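PDB 1UP7: 6-phospho-beta-glucosidase BglT, which hydrolyses cellobiose 6'-phosphate to glucose 6-phosphate and glucose, using NAD(+) and a manganese ion as cofactors. Local coordinates for residues K159-L163 against I316-R320; A74-I78 against I304-E308. All coordinates share one frame; numbering follows the deposited sequence.

Contact 1 (K159-L163 against I316-R320)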
loop_
_atom_site.group_PDB
_atom_site.type_symbol
_atom_site.label_atom_id
_atom_site.label_comp_id
_atom_site.label_asym_id
_atom_site.label_seq_id
_atom_site.Cartn_x
_atom_site.Cartn_y
_atom_site.Cartn_z
ATOM N N LYS A 159 -10.256 -19.620 9.621
ATOM C CA LYS A 159 -10.413 -19.898 11.042
ATOM C C LYS A 159 -9.311 -20.773 11.588
ATOM O O LYS A 159 -9.565 -21.848 12.154
ATOM C CB LYS A 159 -11.769 -20.537 11.308
ATOM C CG LYS A 159 -12.914 -19.532 11.236
ATOM C CD LYS A 159 -13.932 -19.957 10.272
ATOM C CE LYS A 159 -15.137 -20.502 10.987
ATOM N NZ LYS A 159 -14.823 -21.854 11.478
ATOM N N PHE A 160 -8.075 -20.299 11.435
ATOM C CA PHE A 160 -6.926 -20.958 12.011
ATOM C C PHE A 160 -6.170 -19.917 12.816
ATOM O O PHE A 160 -5.616 -18.941 12.265
ATOM C CB PHE A 160 -6.062 -21.525 10.906
ATOM C CG PHE A 160 -4.907 -22.376 11.391
ATOM C CD1 PHE A 160 -3.710 -21.777 11.853
ATOM C CD2 PHE A 160 -4.987 -23.776 11.355
ATOM C CE1 PHE A 160 -2.636 -22.554 12.265
ATOM C CE2 PHE A 160 -3.883 -24.584 11.774
ATOM C CZ PHE A 160 -2.725 -23.980 12.223
ATOM N N ILE A 161 -6.159 -20.122 14.128
ATOM C CA ILE A 161 -5.578 -19.164 15.038
ATOM C C ILE A 161 -4.348 -19.744 15.694
ATOM O O ILE A 161 -4.455 -20.720 16.440
ATOM C CB ILE A 161 -6.613 -18.753 16.110
ATOM C CG1 ILE A 161 -7.900 -18.272 15.447
ATOM C CG2 ILE A 161 -6.028 -17.696 17.025
ATOM C CD1 ILE A 161 -9.055 -17.967 16.469
ATOM N N GLY A 162 -3.198 -19.133 15.426
ATOM C CA GLY A 162 -1.939 -19.577 15.995
ATOM C C GLY A 162 -1.741 -18.965 17.363
ATOM O O GLY A 162 -1.956 -17.760 17.572
ATOM N N LEU A 163 -1.335 -19.802 18.300
ATOM C CA LEU A 163 -1.132 -19.374 19.678
ATOM C C LEU A 163 0.260 -19.733 20.136
ATOM O O LEU A 163 0.877 -20.618 19.590
ATOM C CB LEU A 163 -2.123 -20.086 20.571
ATOM C CG LEU A 163 -3.007 -19.264 21.465
ATOM C CD1 LEU A 163 -3.779 -18.267 20.628
ATOM C CD2 LEU A 163 -3.930 -20.210 22.186
ATOM N N ILE A 316 -3.691 -11.793 22.433
ATOM C CA ILE A 316 -2.590 -11.702 21.505
ATOM C C ILE A 316 -2.437 -13.026 20.814
ATOM O O ILE A 316 -2.231 -14.047 21.439
ATOM C CB ILE A 316 -1.286 -11.264 22.165
ATOM C CG1 ILE A 316 -1.481 -9.922 22.883
ATOM C CG2 ILE A 316 -0.213 -11.160 21.090
ATOM C CD1 ILE A 316 -0.331 -9.531 23.819
ATOM N N VAL A 317 -2.494 -12.988 19.499
ATOM C CA VAL A 317 -2.803 -14.163 18.717
ATOM C C VAL A 317 -2.045 -14.050 17.382
ATOM O O VAL A 317 -1.654 -12.957 16.999
ATOM C CB VAL A 317 -4.361 -14.164 18.612
ATOM C CG1 VAL A 317 -4.933 -14.111 17.179
ATOM C CG2 VAL A 317 -4.984 -15.206 19.547
ATOM N N ASN A 318 -1.770 -15.170 16.713
ATOM C CA ASN A 318 -1.162 -15.129 15.368
ATOM C C ASN A 318 -2.215 -15.082 14.293
ATOM O O ASN A 318 -3.057 -15.978 14.195
ATOM C CB ASN A 318 -0.234 -16.312 15.084
ATOM C CG ASN A 318 0.978 -16.298 15.945
ATOM O OD1 ASN A 318 2.074 -15.902 15.528
ATOM N ND2 ASN A 318 0.795 -16.701 17.183
ATOM N N THR A 319 -2.146 -14.040 13.471
ATOM C CA THR A 319 -3.177 -13.744 12.501
ATOM C C THR A 319 -2.636 -12.711 11.507
ATOM O O THR A 319 -1.546 -12.153 11.733
ATOM C CB THR A 319 -4.415 -13.234 13.252
ATOM O OG1 THR A 319 -5.521 -13.193 12.352
ATOM C CG2 THR A 319 -4.239 -11.782 13.696
ATOM N N ARG A 320 -3.373 -12.471 10.413
ATOM C CA ARG A 320 -2.960 -11.460 9.431
ATOM C C ARG A 320 -2.917 -10.076 10.028
ATOM O O ARG A 320 -3.827 -9.684 10.724
ATOM C CB ARG A 320 -3.890 -11.422 8.233
ATOM C CG ARG A 320 -3.779 -12.581 7.272
ATOM C CD ARG A 320 -4.659 -12.379 6.035
ATOM N NE ARG A 320 -4.537 -13.469 5.086
ATOM C CZ ARG A 320 -5.527 -13.864 4.281
ATOM N NH1 ARG A 320 -6.696 -13.261 4.313
ATOM N NH2 ARG A 320 -5.344 -14.850 3.416
HETATM O O HOH W 1 -5.143 -16.546 12.207
#
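G162 and N318 form a single antiparallel bridge, a hydrogen-bonded pair with its CA atoms 4.6 Å apart, where strand segments 160-162 and 316-320 run at 129° between their N-to-C directions. The short bond is N318 N to G162 O at 2.7 Å; its return partner, G162 N to N318 O, is stretched to 3.4 Å and weak. N318 then adds a side-chain bond to the same carbonyl. With CG anti to its own carbonyl carbon (chi1 -66°), the amide folds back beside the backbone N, and ND2 gives a nearly straight bond of 3.0 Å to G162 O. This donor stands above the carbonyl plane, at a C=O...ND2 angle of 99°, while G162 O lies almost in the plane of the amide. Two N-H groups of one residue thus grip one buried oxygen, and the amide is further fixed by a bond from ND2 to E335. G162 has no side chain at this crossing, where a CB would collide with that of N318. A water also donates to N318 O at 2.9 Å and to F160 O, the latter bond too short to be trusted in detail. Beside the bridge, V317 CG2 touches I161 CG2 at 3.7 Å and L163 CD1 at 3.5 Å, so one methyl serves two apolar neighbours. I161 and L163 also lean on L303 of helix 296-308, and F160 packs into helix 144-155. The contact therefore joins the parallel, Rossmann-type sheet at its outer strand 160-162, which leads to the manganese ligand C164 and pairs on its other edge with strand 136-139, to strand 313-320, an outer strand of the antiparallel sheet that continues with 333-341.

Contact 2 (A74-I78 against I304-E308); sequences AKYVI and IRDLE
Y76 turns its ring toward the helix with CG anti to the carbonyl carbon (chi1 -54°), while E308 bends at chi2 (-66°) to bring its carboxylate to the hydroxyl end of that ring. I304 comes from the helix in the opposing direction and slides past the tyrosine: its CG2 lies over one face, 4.1 Å from the ring centroid and 18° off the normal, a CH-pi contact displaced toward the rim beside CD2. The other branch of I304 carries CD1 to I78 CD1, 3.9 Å away. L307 CB approaches Y76 CE1 obliquely at 4.1 Å. Replacing I304 with an alanine would probably cost the Y76 ring its CH-pi partner and leave I78 CD1 without its mate, opening a gap between strand and helix. The polar end belongs to E308, which meets the ring at its edge. K75, its chain bent at chi2 and chi4, comes at E308 from the opposite direction and sends NZ to OE2 at 2.8 Å in a salt bridge. OE2 also falls implausibly close to Y76 OH, so its exact place, and the detail of that bridge, is doubtful. Strand 76-79, a central strand of the NAD-binding Rossmann sheet between strands 4-8 and 136-139, is thus joined to the end of helix 296-308. The chemistry is divided: isoleucines and the ring face form a buried apolar layer, whereas lysine and glutamate pair at its outer border, where the positive charge of K75 would be expected to favour an ionised E308, whatever the exact place of OE2.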
loop_
_atom_site.group_PDB
_atom_site.type_symbol
_atom_site.label_atom_id
_atom_site.label_comp_id
_atom_site.label_asym_id
_atom_site.label_seq_id
_atom_site.Cartn_x
_atom_site.Cartn_y
_atom_site.Cartn_z
ATOM N N ALA A 74 -17.099 -30.895 15.814
ATOM C CA ALA A 74 -16.398 -29.998 16.716
ATOM C C ALA A 74 -16.607 -28.539 16.322
ATOM O O ALA A 74 -16.624 -28.193 15.139
ATOM C CB ALA A 74 -14.920 -30.350 16.761
ATOM N N LYS A 75 -16.816 -27.695 17.315
ATOM C CA LYS A 75 -16.847 -26.257 17.111
ATOM C C LYS A 75 -15.398 -25.714 17.198
ATOM O O LYS A 75 -15.039 -24.800 16.458
ATOM C CB LYS A 75 -17.776 -25.606 18.149
ATOM C CG LYS A 75 -17.915 -24.106 17.975
ATOM C CD LYS A 75 -19.313 -23.602 18.254
ATOM C CE LYS A 75 -19.458 -22.125 17.811
ATOM N NZ LYS A 75 -20.391 -21.327 18.722
ATOM N N TYR A 76 -14.577 -26.300 18.078
ATOM C CA TYR A 76 -13.147 -25.934 18.176
ATOM C C TYR A 76 -12.256 -27.151 18.043
ATOM O O TYR A 76 -12.550 -28.225 18.591
ATOM C CB TYR A 76 -12.793 -25.153 19.473
ATOM C CG TYR A 76 -13.661 -23.952 19.643
ATOM C CD1 TYR A 76 -13.339 -22.741 19.018
ATOM C CD2 TYR A 76 -14.860 -24.043 20.359
ATOM C CE1 TYR A 76 -14.191 -21.625 19.130
ATOM C CE2 TYR A 76 -15.717 -22.942 20.480
ATOM C CZ TYR A 76 -15.369 -21.734 19.865
ATOM O OH TYR A 76 -16.209 -20.662 19.994
ATOM N N VAL A 77 -11.168 -26.982 17.310
ATOM C CA VAL A 77 -10.150 -28.024 17.195
ATOM C C VAL A 77 -8.790 -27.491 17.643
ATOM O O VAL A 77 -8.275 -26.501 17.090
ATOM C CB VAL A 77 -10.110 -28.644 15.750
ATOM C CG1 VAL A 77 -9.051 -29.730 15.622
ATOM C CG2 VAL A 77 -11.503 -29.234 15.382
ATOM N N ILE A 78 -8.193 -28.177 18.620
ATOM C CA ILE A 78 -6.918 -27.753 19.166
ATOM C C ILE A 78 -5.814 -28.621 18.605
ATOM O O ILE A 78 -5.802 -29.828 18.853
ATOM C CB ILE A 78 -6.935 -27.763 20.733
ATOM C CG1 ILE A 78 -7.975 -26.756 21.270
ATOM C CG2 ILE A 78 -5.506 -27.494 21.308
ATOM C CD1 ILE A 78 -8.323 -26.939 22.729
ATOM N N ILE A 304 -10.968 -19.499 23.604
ATOM C CA ILE A 304 -12.202 -20.205 23.267
ATOM C C ILE A 304 -13.425 -19.581 23.984
ATOM O O ILE A 304 -14.472 -19.384 23.395
ATOM C CB ILE A 304 -12.055 -21.746 23.547
ATOM C CG1 ILE A 304 -11.240 -22.411 22.450
ATOM C CG2 ILE A 304 -13.425 -22.449 23.634
ATOM C CD1 ILE A 304 -10.787 -23.860 22.777
ATOM N N ARG A 305 -13.260 -19.271 25.258
ATOM C CA ARG A 305 -14.265 -18.587 26.049
ATOM C C ARG A 305 -14.726 -17.285 25.370
ATOM O O ARG A 305 -15.921 -17.057 25.215
ATOM C CB ARG A 305 -13.682 -18.313 27.438
ATOM C CG ARG A 305 -14.623 -17.749 28.485
ATOM C CD ARG A 305 -14.205 -16.360 28.977
ATOM N NE ARG A 305 -13.227 -16.383 30.048
ATOM C CZ ARG A 305 -12.066 -15.715 30.058
ATOM N NH1 ARG A 305 -11.663 -14.954 29.040
ATOM N NH2 ARG A 305 -11.288 -15.824 31.117
ATOM N N ASP A 306 -13.786 -16.445 24.939
ATOM C CA ASP A 306 -14.132 -15.120 24.400
ATOM C C ASP A 306 -14.546 -15.212 22.927
ATOM O O ASP A 306 -15.201 -14.329 22.397
ATOM C CB ASP A 306 -13.009 -14.098 24.637
ATOM C CG ASP A 306 -12.653 -13.968 26.098
ATOM O OD1 ASP A 306 -13.545 -14.238 26.933
ATOM O OD2 ASP A 306 -11.521 -13.632 26.534
ATOM N N LEU A 307 -14.191 -16.309 22.285
ATOM C CA LEU A 307 -14.726 -16.634 20.959
ATOM C C LEU A 307 -16.177 -17.088 21.073
ATOM O O LEU A 307 -16.954 -16.916 20.137
ATOM C CB LEU A 307 -13.899 -17.745 20.331
ATOM C CG LEU A 307 -13.062 -17.612 19.048
ATOM C CD1 LEU A 307 -13.033 -16.251 18.403
ATOM C CD2 LEU A 307 -11.700 -18.089 19.304
ATOM N N GLU A 308 -16.550 -17.635 22.228
ATOM C CA GLU A 308 -17.930 -18.087 22.468
ATOM C C GLU A 308 -18.907 -17.021 22.948
ATOM O O GLU A 308 -20.071 -17.132 22.658
ATOM C CB GLU A 308 -17.957 -19.261 23.459
ATOM C CG GLU A 308 -17.611 -20.578 22.817
ATOM C CD GLU A 308 -18.671 -20.982 21.820
ATOM O OE1 GLU A 308 -19.788 -21.316 22.280
ATOM O OE2 GLU A 308 -18.403 -20.936 20.588
#

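How the contacts relate
From the N terminus the chain passes A74-I78, then K159-L163, and both wait for partners far downstream. Helix 296-308 brings back I304-E308 to close contact 2, a loop of 225 residues; the following strand, 313-320, then closes contact 1 with K159-L163. Because the four segments alternate, the two loops cross rather than nest. Both contacts reach the same parallel sheet, contact 2 at an inner strand and contact 1 at its last one, so consecutive elements of the C-terminal half are fastened to it at two places. Their centres lie about 13 Å apart, and they touch directly where I161 CD1 packs against L307 CD2 at 3.9 Å.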